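Local coordinates for protein alpha-/beta-galactoside alpha-2,3-sialyltransferase (Photobacterium phosphoreum, PDB 2ZWI) that probably transfers sialic acid from its CMP-linked donor to galactosides, forming alpha-2,3 linkages, as a glycosyltransferase of the GT-B fold, at residues A[16-21]-A[196-201]; A[22-27]-A[204-209]; A[160-163]-A[169-172]; A[212-217]-A[308-313]. All blocks are in the same frame, centred on the assembly; numbering follows the deposited sequence.

Contact 1 (A[16-21]-A[196-201]); sequences TIQQMT and KQMKWD
Q18 of helix 14-26 carries this contact, meeting M198, K199 and W200 just past the edge strand 195-197. The apolar part is small. CG of Q18 lies 3.9 Å from SD of M198, and the extended thioether passes obliquely beside the glutamine. CG also comes near CH2 of W200.

The second element is an amide over an aromatic face. Q18 is bent at chi2 (-78°), which brings its amide end over one face of the indole, offset toward the rim. The amide and ring planes are 88° apart, so the amide stands upright on the ring. O and N of this amide are probably interchanged. In the modelled orientation OE1 of Q18 is 3.5 Å from CZ2 of W200 and 3.0 Å from O of K199. With the two exchanged, a hydrogen bond to the K199 carbonyl becomes possible.

Polar bonds also form within each segment. NE2 of Q197 donates to O of M198 at 2.9 Å, in the carbonyl plane and on a lone pair, and bonds to O of L173 as well. In the helix, OG1 and N of T21 both reach O of I17, from opposite faces of its plane, the hydroxyl at 2.7 Å.

W200 also touches E306, a CMP-binding residue, and M310, both of helix 305-310. Its NE1 bonds to a glycerol, probably from the crystallisation liquor. The chemistry implies that one glutamine amide, set between an indole face and a backbone carbonyl, joins helix 14-26 to a segment bordering the nucleotide pocket.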
loop_
_atom_site.group_PDB
_atom_site.type_symbol
_atom_site.label_atom_id
_atom_site.label_comp_id
_atom_site.label_asym_id
_atom_site.label_seq_id
_atom_site.Cartn_x
_atom_site.Cartn_y
_atom_site.Cartn_z
ATOM N N THR A 16 2.164 5.422 -3.579
ATOM C CA THR A 16 3.167 6.143 -4.337
ATOM C C THR A 16 3.824 5.205 -5.340
ATOM O O THR A 16 3.915 5.534 -6.517
ATOM C CB THR A 16 4.235 6.784 -3.423
ATOM O OG1 THR A 16 3.630 7.799 -2.612
ATOM C CG2 THR A 16 5.353 7.389 -4.245
ATOM N N ILE A 17 4.257 4.036 -4.869
ATOM C CA ILE A 17 4.969 3.062 -5.708
ATOM C C ILE A 17 4.084 2.572 -6.864
ATOM O O ILE A 17 4.538 2.477 -8.010
ATOM C CB ILE A 17 5.506 1.858 -4.856
ATOM C CG1 ILE A 17 6.498 2.326 -3.769
ATOM C CG2 ILE A 17 6.092 0.758 -5.738
ATOM C CD1 ILE A 17 7.822 2.885 -4.273
ATOM N N GLN A 18 2.824 2.265 -6.557
ATOM C CA GLN A 18 1.829 1.915 -7.576
ATOM C C GLN A 18 1.533 3.088 -8.531
ATOM O O GLN A 18 1.389 2.901 -9.743
ATOM C CB GLN A 18 0.548 1.393 -6.924
ATOM C CG GLN A 18 0.650 -0.066 -6.434
ATOM C CD GLN A 18 0.518 -1.076 -7.566
ATOM O OE1 GLN A 18 1.000 -2.204 -7.473
ATOM N NE2 GLN A 18 -0.149 -0.680 -8.632
ATOM N N GLN A 19 1.461 4.299 -7.993
ATOM C CA GLN A 19 1.245 5.469 -8.845
ATOM C C GLN A 19 2.423 5.710 -9.781
ATOM O O GLN A 19 2.217 5.927 -10.973
ATOM C CB GLN A 19 0.925 6.719 -8.022
ATOM C CG GLN A 19 -0.467 6.732 -7.385
ATOM C CD GLN A 19 -0.614 7.867 -6.386
ATOM O OE1 GLN A 19 0.130 8.845 -6.438
ATOM N NE2 GLN A 19 -1.572 7.747 -5.478
ATOM N N MET A 20 3.651 5.643 -9.258
ATOM C CA MET A 20 4.859 5.759 -10.099
ATOM C C MET A 20 4.802 4.746 -11.242
ATOM O O MET A 20 5.028 5.070 -12.402
ATOM C CB MET A 20 6.132 5.521 -9.275
ATOM C CG MET A 20 6.477 6.600 -8.260
ATOM S SD MET A 20 7.770 6.043 -7.130
ATOM C CE MET A 20 8.146 7.564 -6.271
ATOM N N THR A 21 4.470 3.508 -10.902
ATOM C CA THR A 21 4.439 2.431 -11.882
ATOM C C THR A 21 3.392 2.654 -12.994
ATOM O O THR A 21 3.668 2.391 -14.156
ATOM C CB THR A 21 4.254 1.071 -11.184
ATOM O OG1 THR A 21 5.250 0.930 -10.158
ATOM C CG2 THR A 21 4.411 -0.059 -12.165
ATOM N N LYS A 196 -10.129 -2.790 -9.183
ATOM C CA LYS A 196 -8.984 -3.403 -9.862
ATOM C C LYS A 196 -8.098 -4.072 -8.822
ATOM O O LYS A 196 -7.897 -3.524 -7.743
ATOM C CB LYS A 196 -8.146 -2.358 -10.603
ATOM C CG LYS A 196 -8.702 -1.956 -11.955
ATOM C CD LYS A 196 -7.829 -0.944 -12.647
ATOM C CE LYS A 196 -8.460 -0.536 -13.968
ATOM N NZ LYS A 196 -7.600 0.420 -14.687
ATOM N N GLN A 197 -7.599 -5.263 -9.155
ATOM C CA GLN A 197 -6.555 -5.937 -8.381
ATOM C C GLN A 197 -5.221 -5.262 -8.679
ATOM O O GLN A 197 -4.833 -5.146 -9.843
ATOM C CB GLN A 197 -6.499 -7.436 -8.736
ATOM C CG GLN A 197 -5.282 -8.196 -8.169
ATOM C CD GLN A 197 -5.206 -8.103 -6.663
ATOM O OE1 GLN A 197 -6.193 -8.335 -5.963
ATOM N NE2 GLN A 197 -4.046 -7.719 -6.154
ATOM N N MET A 198 -4.533 -4.790 -7.637
ATOM C CA MET A 198 -3.179 -4.252 -7.816
ATOM C C MET A 198 -2.294 -5.293 -8.486
ATOM O O MET A 198 -2.258 -6.460 -8.056
ATOM C CB MET A 198 -2.547 -3.833 -6.492
ATOM C CG MET A 198 -2.978 -2.475 -5.997
ATOM S SD MET A 198 -2.089 -2.065 -4.491
ATOM C CE MET A 198 -2.904 -0.570 -3.972
ATOM N N LYS A 199 -1.606 -4.872 -9.548
ATOM C CA LYS A 199 -0.681 -5.746 -10.275
ATOM C C LYS A 199 0.774 -5.457 -9.916
ATOM O O LYS A 199 1.132 -4.325 -9.572
ATOM C CB LYS A 199 -0.889 -5.637 -11.791
ATOM C CG LYS A 199 -2.313 -5.965 -12.239
ATOM C CD LYS A 199 -2.789 -7.348 -11.778
ATOM C CE LYS A 199 -2.170 -8.462 -12.606
ATOM N NZ LYS A 199 -2.978 -9.709 -12.496
ATOM N N TRP A 200 1.607 -6.490 -9.998
ATOM C CA TRP A 200 3.002 -6.395 -9.582
ATOM C C TRP A 200 3.971 -6.963 -10.631
ATOM O O TRP A 200 5.179 -7.095 -10.386
ATOM C CB TRP A 200 3.193 -7.076 -8.216
ATOM C CG TRP A 200 2.397 -6.410 -7.085
ATOM C CD1 TRP A 200 1.204 -6.827 -6.561
ATOM C CD2 TRP A 200 2.752 -5.217 -6.361
ATOM N NE1 TRP A 200 0.795 -5.971 -5.561
ATOM C CE2 TRP A 200 1.723 -4.975 -5.418
ATOM C CE3 TRP A 200 3.841 -4.337 -6.413
ATOM C CZ2 TRP A 200 1.744 -3.885 -4.545
ATOM C CZ3 TRP A 200 3.862 -3.238 -5.546
ATOM C CH2 TRP A 200 2.822 -3.034 -4.614
ATOM N N ASP A 201 3.443 -7.259 -11.810
ATOM C CA ASP A 201 4.216 -7.912 -12.873
ATOM C C ASP A 201 4.497 -6.961 -14.034
ATOM O O ASP A 201 4.725 -7.404 -15.160
ATOM C CB ASP A 201 3.467 -9.154 -13.370
ATOM C CG ASP A 201 2.080 -8.830 -13.915
ATOM O OD1 ASP A 201 1.650 -7.652 -13.869
ATOM O OD2 ASP A 201 1.407 -9.761 -14.406
#

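Contact 2 (A[22-27]-A[204-209]); sequences QIINEN and TTFNSQ
F206 has CG beside its backbone N (chi1 -86°), and this torsion carries the ring across to I24 and N25 near the end of helix 14-26. N25 holds CG anti to its own N (chi1 -173°), which sends the amide, with OD1, along the edge of that ring. In I24 it is the CG2 branch that makes the closest approach.

The apolar part is simple. CG2 of I24 is 3.7 Å from CE2 of F206 and equally close to CZ. The isoleucine and the ring run at about a right angle to each other.

N25 comes to the ring edge. Its backbone position puts CB in the plane of the ring, 3.8 Å from CE1 of F206. OD1 of N25 sits near the same plane, 3.5 Å from CE1 of F206. The amide and ring planes are 29° apart. A carbonyl oxygen beside a ring C-H is probably a mildly favourable electrostatic pair. No hydrogen bond crosses between the two segments.

N27 turns to positive phi and ends the helix. On the other side N207 is the N-cap of the next helix. Its side chain caps a backbone N just past 204-209, while its own N takes OE1 of Q210. Together these fit a capping box.

Helix 14-26 is thus joined to the start of helix 208-218. NE2 of Q210 donates to O of I24, a second link between the two helices. I24 also packs on K213, F214 and F217 of helix 208-218, while I23 touches K32 and W36 of strand 31-36.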
loop_
_atom_site.group_PDB
_atom_site.type_symbol
_atom_site.label_atom_id
_atom_site.label_comp_id
_atom_site.label_asym_id
_atom_site.label_seq_id
_atom_site.Cartn_x
_atom_site.Cartn_y
_atom_site.Cartn_z
ATOM N N GLN A 22 2.205 3.145 -12.631
ATOM C CA GLN A 22 1.165 3.476 -13.617
ATOM C C GLN A 22 1.577 4.615 -14.556
ATOM O O GLN A 22 1.330 4.553 -15.771
ATOM C CB GLN A 22 -0.151 3.830 -12.910
ATOM C CG GLN A 22 -0.688 2.732 -11.979
ATOM C CD GLN A 22 -1.458 1.644 -12.710
ATOM O OE1 GLN A 22 -0.905 0.907 -13.528
ATOM N NE2 GLN A 22 -2.748 1.531 -12.402
ATOM N N ILE A 23 2.195 5.657 -13.997
ATOM C CA ILE A 23 2.704 6.782 -14.791
ATOM C C ILE A 23 3.659 6.232 -15.849
ATOM O O ILE A 23 3.513 6.533 -17.032
ATOM C CB ILE A 23 3.447 7.838 -13.923
ATOM C CG1 ILE A 23 2.449 8.679 -13.113
ATOM C CG2 ILE A 23 4.364 8.726 -14.805
ATOM C CD1 ILE A 23 3.090 9.487 -11.945
ATOM N N ILE A 24 4.594 5.390 -15.410
ATOM C CA ILE A 24 5.601 4.789 -16.294
ATOM C C ILE A 24 4.944 3.880 -17.340
ATOM O O ILE A 24 5.294 3.938 -18.522
ATOM C CB ILE A 24 6.676 4.026 -15.477
ATOM C CG1 ILE A 24 7.462 4.986 -14.573
ATOM C CG2 ILE A 24 7.621 3.244 -16.381
ATOM C CD1 ILE A 24 8.112 4.266 -13.364
ATOM N N ASN A 25 3.976 3.073 -16.910
ATOM C CA ASN A 25 3.315 2.137 -17.809
ATOM C C ASN A 25 2.521 2.869 -18.881
ATOM O O ASN A 25 2.584 2.516 -20.062
ATOM C CB ASN A 25 2.381 1.196 -17.041
ATOM C CG ASN A 25 1.816 0.094 -17.920
ATOM O OD1 ASN A 25 2.565 -0.674 -18.525
ATOM N ND2 ASN A 25 0.496 0.009 -17.987
ATOM N N GLU A 26 1.792 3.901 -18.463
ATOM C CA GLU A 26 0.930 4.654 -19.374
ATOM C C GLU A 26 1.675 5.598 -20.302
ATOM O O GLU A 26 1.220 5.828 -21.415
ATOM C CB GLU A 26 -0.128 5.420 -18.595
ATOM C CG GLU A 26 -1.252 4.535 -18.122
ATOM C CD GLU A 26 -2.039 5.149 -16.987
ATOM O OE1 GLU A 26 -2.546 4.379 -16.149
ATOM O OE2 GLU A 26 -2.152 6.390 -16.925
ATOM N N ASN A 27 2.795 6.159 -19.840
ATOM C CA ASN A 27 3.605 7.082 -20.650
ATOM C C ASN A 27 2.733 8.168 -21.319
ATOM O O ASN A 27 2.822 8.417 -22.523
ATOM C CB ASN A 27 4.435 6.288 -21.679
ATOM C CG ASN A 27 5.566 7.107 -22.309
ATOM O OD1 ASN A 27 5.856 6.952 -23.501
ATOM N ND2 ASN A 27 6.211 7.966 -21.520
ATOM N N THR A 204 7.647 -7.300 -16.367
ATOM C CA THR A 204 7.609 -8.331 -17.405
ATOM C C THR A 204 7.435 -7.705 -18.801
ATOM O O THR A 204 7.969 -8.226 -19.777
ATOM C CB THR A 204 6.503 -9.382 -17.077
ATOM O OG1 THR A 204 6.861 -10.057 -15.864
ATOM C CG2 THR A 204 6.321 -10.414 -18.170
ATOM N N THR A 205 6.729 -6.577 -18.884
ATOM C CA THR A 205 6.469 -5.920 -20.171
ATOM C C THR A 205 7.219 -4.593 -20.378
ATOM O O THR A 205 7.240 -4.063 -21.492
ATOM C CB THR A 205 4.957 -5.707 -20.422
ATOM O OG1 THR A 205 4.384 -4.949 -19.349
ATOM C CG2 THR A 205 4.225 -7.041 -20.533
ATOM N N PHE A 206 7.825 -4.068 -19.311
ATOM C CA PHE A 206 8.588 -2.819 -19.364
ATOM C C PHE A 206 9.861 -2.970 -20.192
ATOM O O PHE A 206 10.593 -3.960 -20.053
ATOM C CB PHE A 206 8.990 -2.383 -17.949
ATOM C CG PHE A 206 7.942 -1.571 -17.212
ATOM C CD1 PHE A 206 6.661 -1.388 -17.728
ATOM C CD2 PHE A 206 8.251 -0.999 -15.977
ATOM C CE1 PHE A 206 5.718 -0.637 -17.038
ATOM C CE2 PHE A 206 7.305 -0.263 -15.270
ATOM C CZ PHE A 206 6.038 -0.076 -15.804
ATOM N N ASN A 207 10.130 -1.976 -21.035
ATOM C CA ASN A 207 11.434 -1.852 -21.671
ATOM C C ASN A 207 12.449 -1.242 -20.695
ATOM O O ASN A 207 12.086 -0.804 -19.595
ATOM C CB ASN A 207 11.329 -1.046 -22.980
ATOM C CG ASN A 207 10.849 0.387 -22.762
ATOM O OD1 ASN A 207 11.283 1.078 -21.834
ATOM N ND2 ASN A 207 9.960 0.841 -23.635
ATOM N N SER A 208 13.720 -1.219 -21.092
ATOM C CA SER A 208 14.794 -0.719 -20.229
ATOM C C SER A 208 14.552 0.683 -19.686
ATOM O O SER A 208 14.751 0.927 -18.499
ATOM C CB SER A 208 16.137 -0.764 -20.958
ATOM O OG SER A 208 16.740 -2.024 -20.779
ATOM N N GLN A 209 14.120 1.591 -20.559
ATOM C CA GLN A 209 13.880 2.985 -20.199
ATOM C C GLN A 209 12.819 3.122 -19.103
ATOM O O GLN A 209 12.942 3.971 -18.210
ATOM C CB GLN A 209 13.464 3.790 -21.439
ATOM C CG GLN A 209 13.171 5.267 -21.173
ATOM C CD GLN A 209 12.740 6.028 -22.427
ATOM O OE1 GLN A 209 11.998 7.020 -22.349
ATOM N NE2 GLN A 209 13.201 5.562 -23.593
#

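Contact 3 (A[160-163]-A[169-172]); sequences YGFS and TYHM
Y160 leaves helix 156-159 and starts an irregular turn, while Y170 lies on the extended strand 168-172. The CA atoms of Y160 and Y170 are 7.7 Å apart. The turn wraps round the end of the Y170 side chain.

N of F162 donates to OH of Y170 at 3.1 Å, nearly straight at 161° and close to the plane of the tyrosine ring. The same hydroxyl bonds to O of I159, so two backbone groups hold it. CB of F162 also lies close by, 3.5 Å from OH of Y170.

CD1 of Y160 stands over one face of the Y170 ring, 3.6 Å from CD1 of Y170. The two ring planes are 56° apart, with centroids at 5.1 Å. M172 adds a Met-aromatic contact, its SD lying obliquely 5.4 Å from the centroid of the Y160 ring. Its chain bends at chi3 (72°) and brings CE to 3.8 Å from OH of Y160. That hydroxyl is bonded to D111.

Strand 168-172 runs in the seven-stranded parallel sheet between strands 104-110 and 195-197. F109 of the first meets the rings of both Y170 and F162. L187 and I191 of helix 185-191 pack against Y160.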
loop_
_atom_site.group_PDB
_atom_site.type_symbol
_atom_site.label_atom_id
_atom_site.label_comp_id
_atom_site.label_asym_id
_atom_site.label_seq_id
_atom_site.Cartn_x
_atom_site.Cartn_y
_atom_site.Cartn_z
ATOM N N TYR A 160 -14.623 3.866 0.640
ATOM C CA TYR A 160 -15.004 3.044 -0.515
ATOM C C TYR A 160 -16.319 3.474 -1.194
ATOM O O TYR A 160 -16.903 2.710 -1.982
ATOM C CB TYR A 160 -15.017 1.545 -0.156
ATOM C CG TYR A 160 -13.637 0.939 0.035
ATOM C CD1 TYR A 160 -12.777 0.762 -1.051
ATOM C CD2 TYR A 160 -13.197 0.532 1.295
ATOM C CE1 TYR A 160 -11.499 0.205 -0.887
ATOM C CE2 TYR A 160 -11.932 -0.043 1.470
ATOM C CZ TYR A 160 -11.086 -0.201 0.370
ATOM O OH TYR A 160 -9.831 -0.755 0.531
ATOM N N GLY A 161 -16.775 4.699 -0.919
ATOM C CA GLY A 161 -18.101 5.122 -1.367
ATOM C C GLY A 161 -18.147 6.205 -2.433
ATOM O O GLY A 161 -19.230 6.721 -2.735
ATOM N N PHE A 162 -16.993 6.535 -3.016
ATOM C CA PHE A 162 -16.889 7.658 -3.966
ATOM C C PHE A 162 -17.452 7.368 -5.359
ATOM O O PHE A 162 -17.810 8.310 -6.079
ATOM C CB PHE A 162 -15.431 8.127 -4.112
ATOM C CG PHE A 162 -14.935 8.980 -2.975
ATOM C CD1 PHE A 162 -14.758 10.349 -3.146
ATOM C CD2 PHE A 162 -14.617 8.405 -1.737
ATOM C CE1 PHE A 162 -14.291 11.151 -2.100
ATOM C CE2 PHE A 162 -14.145 9.191 -0.683
ATOM C CZ PHE A 162 -13.980 10.565 -0.860
ATOM N N SER A 163 -17.515 6.091 -5.760
ATOM C CA SER A 163 -18.077 5.757 -7.089
ATOM C C SER A 163 -19.572 6.131 -7.219
ATOM O O SER A 163 -20.119 6.174 -8.330
ATOM C CB SER A 163 -17.823 4.293 -7.462
ATOM O OG SER A 163 -18.731 3.417 -6.804
ATOM N N THR A 169 -12.110 4.363 -9.671
ATOM C CA THR A 169 -11.525 3.021 -9.587
ATOM C C THR A 169 -10.801 2.835 -8.246
ATOM O O THR A 169 -10.064 3.713 -7.802
ATOM C CB THR A 169 -10.597 2.721 -10.777
ATOM O OG1 THR A 169 -11.368 2.714 -11.992
ATOM C CG2 THR A 169 -9.914 1.362 -10.624
ATOM N N TYR A 170 -11.063 1.699 -7.595
ATOM C CA TYR A 170 -10.352 1.315 -6.365
ATOM C C TYR A 170 -9.322 0.258 -6.705
ATOM O O TYR A 170 -9.662 -0.885 -7.049
ATOM C CB TYR A 170 -11.314 0.798 -5.297
ATOM C CG TYR A 170 -12.135 1.908 -4.695
ATOM C CD1 TYR A 170 -11.574 2.754 -3.734
ATOM C CD2 TYR A 170 -13.438 2.137 -5.101
ATOM C CE1 TYR A 170 -12.284 3.785 -3.198
ATOM C CE2 TYR A 170 -14.187 3.188 -4.549
ATOM C CZ TYR A 170 -13.587 4.007 -3.600
ATOM O OH TYR A 170 -14.269 5.043 -3.025
ATOM N N HIS A 171 -8.059 0.650 -6.632
ATOM C CA HIS A 171 -6.970 -0.286 -6.840
ATOM C C HIS A 171 -6.679 -0.944 -5.494
ATOM O O HIS A 171 -6.247 -0.275 -4.548
ATOM C CB HIS A 171 -5.762 0.452 -7.372
ATOM C CG HIS A 171 -6.034 1.228 -8.626
ATOM N ND1 HIS A 171 -5.561 0.836 -9.857
ATOM C CD2 HIS A 171 -6.725 2.373 -8.837
ATOM C CE1 HIS A 171 -5.937 1.706 -10.777
ATOM N NE2 HIS A 171 -6.643 2.652 -10.183
ATOM N N MET A 172 -6.951 -2.241 -5.390
ATOM C CA MET A 172 -6.901 -2.903 -4.089
ATOM C C MET A 172 -5.775 -3.918 -3.947
ATOM O O MET A 172 -5.497 -4.703 -4.855
ATOM C CB MET A 172 -8.234 -3.592 -3.785
ATOM C CG MET A 172 -9.454 -2.658 -3.733
ATOM S SD MET A 172 -10.938 -3.569 -3.243
ATOM C CE MET A 172 -10.572 -3.845 -1.498
#

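Contact 4 (A[212-217]-A[308-313]); sequences NKFYNF and LIMTDA
F214 and Y215 of helix 208-218 meet M310 and T311, where a Schellman motif ends helix 305-310. D312, with positive phi, is the C-prime residue. N of A313 bonds back to O of L308 at 2.8 Å, and N of D312 to O of I309.

F214 has CG anti to its backbone N (chi1 -177°), and this torsion carries the ring across to M310 and T311. It crosses their side chains at about a right angle. CG of M310 makes an off-centre CH-pi contact, 4.3 Å from the centroid of the F214 ring and 29° off its normal. CB of M310 adds an apolar touch at 3.8 Å from CZ of F214. M310 then bends at both chi2 and chi3, and its end runs on to W200, Q18 and T21.

T311 divides its two branches by chi1 (61°). OG1 sits between the backbone N and carbonyl carbon and bonds to O of A307, one turn back in the helix. CG2 is left to face helix 208-218, 3.5 Å from CE2 of F214.

T21 of helix 14-26 also touches both F214 and M310. F220 touches the side chains of T311 and L308. The same T311 methyl also serves Y215: CG2 of T311 lies in the plane of the tyrosine ring, at its edge, 3.8 Å from CE1 of Y215.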
loop_
_atom_site.group_PDB
_atom_site.type_symbol
_atom_site.label_atom_id
_atom_site.label_comp_id
_atom_site.label_asym_id
_atom_site.label_seq_id
_atom_site.Cartn_x
_atom_site.Cartn_y
_atom_site.Cartn_z
ATOM N N ASN A 212 14.364 1.770 -15.845
ATOM C CA ASN A 212 15.259 2.825 -15.355
ATOM C C ASN A 212 14.523 3.995 -14.721
ATOM O O ASN A 212 14.947 4.505 -13.677
ATOM C CB ASN A 212 16.190 3.322 -16.472
ATOM C CG ASN A 212 17.206 2.277 -16.887
ATOM O OD1 ASN A 212 17.598 1.417 -16.090
ATOM N ND2 ASN A 212 17.647 2.347 -18.144
ATOM N N LYS A 213 13.414 4.404 -15.338
ATOM C CA LYS A 213 12.554 5.429 -14.757
ATOM C C LYS A 213 12.028 5.029 -13.375
ATOM O O LYS A 213 11.923 5.876 -12.483
ATOM C CB LYS A 213 11.390 5.759 -15.694
ATOM C CG LYS A 213 10.713 7.089 -15.385
ATOM C CD LYS A 213 9.726 7.519 -16.490
ATOM C CE LYS A 213 10.458 7.844 -17.781
ATOM N NZ LYS A 213 9.628 8.680 -18.695
ATOM N N PHE A 214 11.704 3.747 -13.201
ATOM C CA PHE A 214 11.274 3.259 -11.896
ATOM C C PHE A 214 12.395 3.371 -10.860
ATOM O O PHE A 214 12.160 3.822 -9.729
ATOM C CB PHE A 214 10.712 1.828 -11.951
ATOM C CG PHE A 214 10.195 1.346 -10.611
ATOM C CD1 PHE A 214 8.887 1.617 -10.219
ATOM C CD2 PHE A 214 11.032 0.669 -9.728
ATOM C CE1 PHE A 214 8.400 1.214 -8.987
ATOM C CE2 PHE A 214 10.550 0.248 -8.467
ATOM C CZ PHE A 214 9.229 0.520 -8.102
ATOM N N TYR A 215 13.604 2.976 -11.249
ATOM C CA TYR A 215 14.777 3.121 -10.377
ATOM C C TYR A 215 15.032 4.572 -10.025
ATOM O O TYR A 215 15.347 4.879 -8.875
ATOM C CB TYR A 215 16.039 2.534 -11.009
ATOM C CG TYR A 215 15.898 1.120 -11.517
ATOM C CD1 TYR A 215 15.047 0.210 -10.896
ATOM C CD2 TYR A 215 16.641 0.687 -12.612
ATOM C CE1 TYR A 215 14.918 -1.086 -11.374
ATOM C CE2 TYR A 215 16.529 -0.605 -13.086
ATOM C CZ TYR A 215 15.672 -1.485 -12.468
ATOM O OH TYR A 215 15.565 -2.768 -12.949
ATOM N N ASN A 216 14.898 5.461 -11.013
ATOM C CA ASN A 216 15.113 6.896 -10.785
ATOM C C ASN A 216 14.090 7.537 -9.836
ATOM O O ASN A 216 14.462 8.308 -8.955
ATOM C CB ASN A 216 15.189 7.658 -12.107
ATOM C CG ASN A 216 16.482 7.393 -12.862
ATOM O OD1 ASN A 216 17.495 7.023 -12.271
ATOM N ND2 ASN A 216 16.446 7.575 -14.180
ATOM N N PHE A 217 12.813 7.222 -10.035
ATOM C CA PHE A 217 11.725 7.646 -9.143
ATOM C C PHE A 217 11.926 7.242 -7.677
ATOM O O PHE A 217 11.733 8.044 -6.768
ATOM C CB PHE A 217 10.408 7.017 -9.611
ATOM C CG PHE A 217 9.551 7.923 -10.426
ATOM C CD1 PHE A 217 9.329 9.244 -10.028
ATOM C CD2 PHE A 217 8.911 7.440 -11.562
ATOM C CE1 PHE A 217 8.512 10.082 -10.769
ATOM C CE2 PHE A 217 8.082 8.264 -12.320
ATOM C CZ PHE A 217 7.881 9.591 -11.920
ATOM N N LEU A 308 10.925 -3.925 -3.772
ATOM C CA LEU A 308 11.459 -5.266 -3.999
ATOM C C LEU A 308 10.507 -6.098 -4.842
ATOM O O LEU A 308 10.935 -6.856 -5.719
ATOM C CB LEU A 308 11.718 -6.011 -2.681
ATOM C CG LEU A 308 12.640 -5.384 -1.627
ATOM C CD1 LEU A 308 12.838 -6.331 -0.444
ATOM C CD2 LEU A 308 13.958 -5.004 -2.236
ATOM N N ILE A 309 9.215 -5.988 -4.543
ATOM C CA ILE A 309 8.212 -6.734 -5.288
ATOM C C ILE A 309 8.189 -6.275 -6.750
ATOM O O ILE A 309 8.245 -7.099 -7.668
ATOM C CB ILE A 309 6.797 -6.622 -4.655
ATOM C CG1 ILE A 309 6.794 -7.204 -3.234
ATOM C CG2 ILE A 309 5.780 -7.352 -5.528
ATOM C CD1 ILE A 309 5.607 -6.766 -2.374
ATOM N N MET A 310 8.093 -4.965 -6.956
ATOM C CA MET A 310 7.905 -4.416 -8.305
ATOM C C MET A 310 9.106 -4.716 -9.212
ATOM O O MET A 310 8.931 -4.961 -10.415
ATOM C CB MET A 310 7.601 -2.909 -8.256
ATOM C CG MET A 310 7.006 -2.354 -9.553
ATOM S SD MET A 310 5.459 -3.155 -10.020
ATOM C CE MET A 310 4.267 -2.203 -9.086
ATOM N N THR A 311 10.304 -4.733 -8.618
ATOM C CA THR A 311 11.545 -4.979 -9.355
ATOM C C THR A 311 11.892 -6.469 -9.487
ATOM O O THR A 311 12.965 -6.821 -9.983
ATOM C CB THR A 311 12.751 -4.166 -8.774
ATOM O OG1 THR A 311 13.012 -4.537 -7.412
ATOM C CG2 THR A 311 12.488 -2.676 -8.849
ATOM N N ASP A 312 10.965 -7.331 -9.054
ATOM C CA ASP A 312 11.125 -8.784 -9.049
ATOM C C ASP A 312 12.393 -9.236 -8.297
ATOM O O ASP A 312 13.151 -10.074 -8.786
ATOM C CB ASP A 312 11.079 -9.336 -10.492
ATOM C CG ASP A 312 10.886 -10.844 -10.551
ATOM O OD1 ASP A 312 11.299 -11.433 -11.568
ATOM O OD2 ASP A 312 10.338 -11.449 -9.597
ATOM N N ALA A 313 12.617 -8.670 -7.113
ATOM C CA ALA A 313 13.753 -9.055 -6.283
ATOM C C ALA A 313 13.234 -9.732 -5.021
ATOM O O ALA A 313 13.423 -9.241 -3.915
ATOM C CB ALA A 313 14.601 -7.851 -5.951
#

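Overall arrangement
Contacts 1, 2 and 4 form a triangle, with centres about 11 Å apart, and all touch. Contacts 1 and 2 share helix 14-26; contacts 2 and 4 share helix 208-218. Contact 3 lies farther off, its centre about 15 Å from that of contact 1. Neighbouring strands 168-172 and 195-197 tie it to contact 1, and H171 touches Q22 of contact 2. Along the chain it is nested inside contacts 1 and 2, which cross; contact 4 closes last. The chain holds two parallel sheets, as expected of a GT-B fold. Helix 305-310 lies in sequence among strands of the six-stranded one, so contacts 1 and 4 join the two halves beside the CMP site.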